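Local coordinates for protein methyltransferase (Streptomyces avermitilis, PDB 3GIW) that probably transfers methyl groups from S-adenosyl-L-methionine, its Rossmann-like fold binding S-adenosyl-L-homocysteine, although its substrate is unknown, at residues V136-D139 and S145-D148; D154-D157 and P161-L164. One frame throughout, in Å; residues are numbered along the deposited sequence.

Contact 1: V136-D139 and S145-D148; sequences VEAD and SILD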
ATOM      1  N   VAL A 136       4.774 -13.694   3.187  1.00 14.09           N
ATOM      2  CA  VAL A 136       3.916 -14.283   4.216  1.00 16.35           C
ATOM      3  C   VAL A 136       2.460 -14.058   3.787  1.00 15.76           C
ATOM      4  O   VAL A 136       2.063 -12.943   3.512  1.00 14.53           O
ATOM      5  CB  VAL A 136       4.201 -13.572   5.621  1.00 18.25           C
ATOM      6  CG1 VAL A 136       3.193 -14.013   6.693  1.00 20.60           C
ATOM      7  CG2 VAL A 136       5.653 -13.777   6.077  1.00 19.34           C
ATOM      8  N   GLU A 137       1.665 -15.116   3.696  1.00 16.23           N
ATOM      9  CA  GLU A 137       0.229 -14.989   3.527  1.00 16.04           C
ATOM     10  C   GLU A 137      -0.410 -14.845   4.903  1.00 15.66           C
ATOM     11  O   GLU A 137      -0.390 -15.778   5.695  1.00 16.21           O
ATOM     12  CB  GLU A 137      -0.352 -16.209   2.799  1.00 17.57           C
ATOM     13  CG  GLU A 137      -1.786 -16.052   2.394  1.00 18.21           C
ATOM     14  CD  GLU A 137      -2.292 -17.277   1.658  1.00 20.14           C
ATOM     15  OE1 GLU A 137      -2.581 -18.305   2.322  1.00 23.44           O
ATOM     16  OE2 GLU A 137      -2.361 -17.229   0.418  1.00 18.55           O
ATOM     17  N   ALA A 138      -0.985 -13.669   5.170  1.00 15.78           N
ATOM     18  CA  ALA A 138      -1.541 -13.346   6.501  1.00 16.67           C
ATOM     19  C   ALA A 138      -2.484 -12.175   6.400  1.00 17.93           C
ATOM     20  O   ALA A 138      -2.433 -11.389   5.441  1.00 17.97           O
ATOM     21  CB  ALA A 138      -0.421 -13.069   7.504  1.00 18.56           C
ATOM     22  N   ASP A 139      -3.326 -12.058   7.433  1.00 21.82           N
ATOM     23  CA  ASP A 139      -4.321 -10.998   7.544  1.00 24.29           C
ATOM     24  C   ASP A 139      -3.886  -9.994   8.611  1.00 24.84           C
ATOM     25  O   ASP A 139      -3.574 -10.384   9.756  1.00 23.72           O
ATOM     26  CB  ASP A 139      -5.654 -11.617   7.963  1.00 27.05           C
ATOM     27  CG  ASP A 139      -6.834 -10.711   7.681  1.00 29.46           C
ATOM     28  OD1 ASP A 139      -6.717  -9.479   7.837  1.00 29.34           O
ATOM     29  OD2 ASP A 139      -7.894 -11.255   7.283  1.00 32.71           O
ATOM     30  N   SER A 145       0.343 -13.114  13.818  1.00 24.27           N
ATOM     31  CA  SER A 145       0.601 -13.978  12.657  1.00 24.86           C
ATOM     32  C   SER A 145       1.647 -13.394  11.686  1.00 23.58           C
ATOM     33  O   SER A 145       2.298 -14.141  10.957  1.00 23.74           O
ATOM     34  CB  SER A 145      -0.708 -14.263  11.893  1.00 24.82           C
ATOM     35  OG  SER A 145      -1.211 -13.128  11.229  1.00 25.73           O
ATOM     36  N   ILE A 146       1.761 -12.062  11.658  1.00 20.96           N
ATOM     37  CA  ILE A 146       2.751 -11.382  10.870  1.00 19.36           C
ATOM     38  C   ILE A 146       4.032 -11.286  11.670  1.00 18.35           C
ATOM     39  O   ILE A 146       5.066 -11.736  11.227  1.00 19.32           O
ATOM     40  CB  ILE A 146       2.236  -9.979  10.422  1.00 18.56           C
ATOM     41  CG1 ILE A 146       0.970 -10.153   9.548  1.00 18.25           C
ATOM     42  CG2 ILE A 146       3.325  -9.204   9.734  1.00 18.49           C
ATOM     43  CD1 ILE A 146       0.230  -8.882   9.144  1.00 18.53           C
ATOM     44  N   LEU A 147       3.955 -10.693  12.870  1.00 20.84           N
ATOM     45  CA  LEU A 147       5.168 -10.330  13.629  1.00 20.26           C
ATOM     46  C   LEU A 147       5.973 -11.551  14.136  1.00 19.42           C
ATOM     47  O   LEU A 147       7.206 -11.492  14.248  1.00 21.32           O
ATOM     48  CB  LEU A 147       4.797  -9.401  14.800  1.00 20.98           C
ATOM     49  CG  LEU A 147       4.159  -8.055  14.424  1.00 21.46           C
ATOM     50  CD1 LEU A 147       3.588  -7.307  15.639  1.00 22.49           C
ATOM     51  CD2 LEU A 147       5.182  -7.245  13.704  1.00 22.84           C
ATOM     52  N   ASP A 148       5.289 -12.650  14.390  1.00 19.35           N
ATOM     53  CA  ASP A 148       5.945 -13.907  14.805  1.00 21.22           C
ATOM     54  C   ASP A 148       6.162 -14.922  13.680  1.00 19.58           C
ATOM     55  O   ASP A 148       6.583 -16.065  13.942  1.00 20.24           O
ATOM     56  CB  ASP A 148       5.136 -14.586  15.904  1.00 23.57           C
ATOM     57  CG  ASP A 148       5.098 -13.778  17.160  1.00 26.60           C
ATOM     58  OD1 ASP A 148       6.086 -13.039  17.411  1.00 27.99           O
ATOM     59  OD2 ASP A 148       4.076 -13.885  17.871  1.00 29.48           O
TER
HETATM   60  O   HOH W   1      -2.985 -14.219   9.533  1.00 28.52           O

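Contact 2: D154-D157 and P161-L164; sequences DTLD and PVAL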
ATOM      1  N   ASP A 154      13.260 -14.547  10.297  1.00 17.89           N
ATOM      2  CA  ASP A 154      14.477 -14.916   9.571  1.00 18.72           C
ATOM      3  C   ASP A 154      14.953 -13.901   8.576  1.00 18.48           C
ATOM      4  O   ASP A 154      16.044 -14.063   8.009  1.00 20.89           O
ATOM      5  CB  ASP A 154      14.316 -16.261   8.851  1.00 19.75           C
ATOM      6  CG  ASP A 154      14.253 -17.430   9.810  1.00 21.66           C
ATOM      7  OD1 ASP A 154      14.668 -17.274  10.979  1.00 21.36           O
ATOM      8  OD2 ASP A 154      13.776 -18.505   9.374  1.00 24.22           O
ATOM      9  N   THR A 155      14.137 -12.870   8.333  1.00 15.44           N
ATOM     10  CA  THR A 155      14.455 -11.900   7.315  1.00 15.22           C
ATOM     11  C   THR A 155      14.836 -10.557   7.936  1.00 14.65           C
ATOM     12  O   THR A 155      15.876 -10.016   7.604  1.00 17.93           O
ATOM     13  CB  THR A 155      13.281 -11.764   6.305  1.00 14.32           C
ATOM     14  OG1 THR A 155      13.028 -13.067   5.734  1.00 16.92           O
ATOM     15  CG2 THR A 155      13.614 -10.790   5.168  1.00 17.30           C
ATOM     16  N   LEU A 156      13.986 -10.024   8.817  1.00 13.44           N
ATOM     17  CA  LEU A 156      14.184  -8.732   9.453  1.00 13.93           C
ATOM     18  C   LEU A 156      14.780  -8.861  10.858  1.00 13.00           C
ATOM     19  O   LEU A 156      14.513  -9.828  11.584  1.00 14.28           O
ATOM     20  CB  LEU A 156      12.871  -7.977   9.552  1.00 13.47           C
ATOM     21  CG  LEU A 156      12.086  -7.788   8.253  1.00 15.01           C
ATOM     22  CD1 LEU A 156      10.802  -6.979   8.530  1.00 17.13           C
ATOM     23  CD2 LEU A 156      12.975  -7.181   7.154  1.00 16.14           C
ATOM     24  N   ASP A 157      15.572  -7.859  11.232  1.00 11.54           N
ATOM     25  CA  ASP A 157      16.090  -7.681  12.579  1.00 11.11           C
ATOM     26  C   ASP A 157      15.287  -6.577  13.229  1.00  9.83           C
ATOM     27  O   ASP A 157      15.460  -5.388  12.920  1.00 10.14           O
ATOM     28  CB  ASP A 157      17.565  -7.304  12.473  1.00 10.91           C
ATOM     29  CG  ASP A 157      18.216  -7.026  13.802  1.00 12.65           C
ATOM     30  OD1 ASP A 157      17.527  -6.878  14.830  1.00 11.18           O
ATOM     31  OD2 ASP A 157      19.484  -6.948  13.818  1.00 13.51           O
ATOM     32  N   PRO A 161      16.080  -0.217  12.561  1.00 11.03           N
ATOM     33  CA  PRO A 161      14.939   0.446  11.946  1.00 11.44           C
ATOM     34  C   PRO A 161      14.311  -0.340  10.799  1.00 11.59           C
ATOM     35  O   PRO A 161      14.992  -0.949   9.967  1.00 11.60           O
ATOM     36  CB  PRO A 161      15.522   1.780  11.483  1.00 12.92           C
ATOM     37  CG  PRO A 161      16.686   2.015  12.412  1.00 13.42           C
ATOM     38  CD  PRO A 161      17.268   0.659  12.626  1.00 12.13           C
ATOM     39  N   VAL A 162      12.986  -0.237  10.740  1.00 11.37           N
ATOM     40  CA  VAL A 162      12.158  -0.827   9.688  1.00 12.33           C
ATOM     41  C   VAL A 162      11.166   0.237   9.185  1.00 12.82           C
ATOM     42  O   VAL A 162      10.657   1.028   9.984  1.00 12.47           O
ATOM     43  CB  VAL A 162      11.338  -2.011  10.278  1.00 11.62           C
ATOM     44  CG1 VAL A 162      10.387  -2.618   9.261  1.00 12.25           C
ATOM     45  CG2 VAL A 162      12.256  -3.170  10.794  1.00 11.50           C
ATOM     46  N   ALA A 163      10.929   0.284   7.865  1.00 11.92           N
ATOM     47  CA  ALA A 163       9.794   1.041   7.312  1.00 12.76           C
ATOM     48  C   ALA A 163       8.596   0.113   7.136  1.00 12.74           C
ATOM     49  O   ALA A 163       8.677  -0.880   6.389  1.00 12.75           O
ATOM     50  CB  ALA A 163      10.134   1.655   5.987  1.00 13.94           C
ATOM     51  N   LEU A 164       7.518   0.449   7.829  1.00 12.73           N
ATOM     52  CA  LEU A 164       6.244  -0.227   7.757  1.00 12.06           C
ATOM     53  C   LEU A 164       5.457   0.486   6.662  1.00 12.64           C
ATOM     54  O   LEU A 164       5.101   1.655   6.823  1.00 12.06           O
ATOM     55  CB  LEU A 164       5.513  -0.149   9.092  1.00 12.49           C
ATOM     56  CG  LEU A 164       4.143  -0.801   9.165  1.00 13.12           C
ATOM     57  CD1 LEU A 164       4.179  -2.308   8.932  1.00 15.32           C
ATOM     58  CD2 LEU A 164       3.470  -0.501  10.518  1.00 15.25           C
TER

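Contact 1: V136-D139 and S145-D148
Ala138 and Ile146 bring the two backbones closest, their CA atoms 6.4 Å apart, where the chain leaves the end of strand 132-137 and passes the last turn of helix 143-147. The methyl CB of Ala138 is aimed at the helix and is met by two groups, CG1 of Ile146 at 3.8 Å and OG of Ser145 at 3.8 Å. In Ile146 the CG1 branch lies beside the backbone N (chi1 -61°), which carries it back toward the strand; its CD1 reaches on to 4.1 Å from the carbonyl O of Asp139. Two residues before Ala138, CG1 of Val136 comes within 4.4 Å of the backbone O of Ser145. The polar link is indirect. A water accepts from Asp139 N at 3.0 Å and donates to Ser145 OG at 2.7 Å, while that hydroxyl also hydrogen-bonds Asp142 O, so strand end and helix are tied beside an apolar patch to which Val111 and Leu152 also contribute. The side chain of Asp139 leaves the backbone away from the helix; its OD1 accepts from Leu141 N. This strand-to-helix turn at the edge of the Rossmann-like sheet carries Asp139, part of the S-adenosyl-L-homocysteine site, which holds no such ligand here.

Contact 2: D154-D157 and P161-L164
Leu156 and Val162 meet through methyl groups, CD1 of the leucine lying 4.4 Å from CG1 of the valine, a loose van der Waals approach between segments in which the CA atoms of Leu156 and Val162 stay 8.2 Å apart. Both side chains leave the backbone toward each other. CG of Leu156 is anti to its own carbonyl carbon and beside the backbone N (chi1 -54°), and CD1 continues anti to CA (chi2 -179°), which carries it toward Val162. The other valine methyl, CG2, lies 4.4 Å from the carbonyl O of Asp157. Around this pair, Gln81 at the start of strand 81-85 touches both side chains, and its amide joins the two segments: OE1 accepts from Asp157 N and NE2 donates to Pro161 O. Leu156 also packs on Arg107 and Val109 of strand 107-112, and Val162 on Leu190. Farther out, Asp157 fastens the turn between the segments, with OD1 hydrogen-bonded to Thr159 OG1 and OD2 in a salt bridge to Arg160 NE. On the other flank Val162 N donates to Ser194 OG, and backbone bonds to Tyr195 lead the chain into strand 163-167. The direct contact is thus apolar and light, and the side-chain amide of Gln81 provides a polar bridge between its segments.

Contacts 1 and 2 follow one another along the chain, joined by helix 150-153, and together span the passage from edge strand 132-137 to strand 163-167 on the far side of strands 107-112 and 81-85. Their centres are 14 Å apart and their nearest atoms about 7 Å, so they do not touch. Strand 107-112 is common ground, packing against Ile146 through Val111 and against Leu156 through Val109. Only contact 1 reaches the S-adenosyl-L-homocysteine site: the side chain of Asp139 is about 4 Å from that of Met140, and the side chain of Ala138 about 8 Å from that of Asp112. Contact 2 lies away from it.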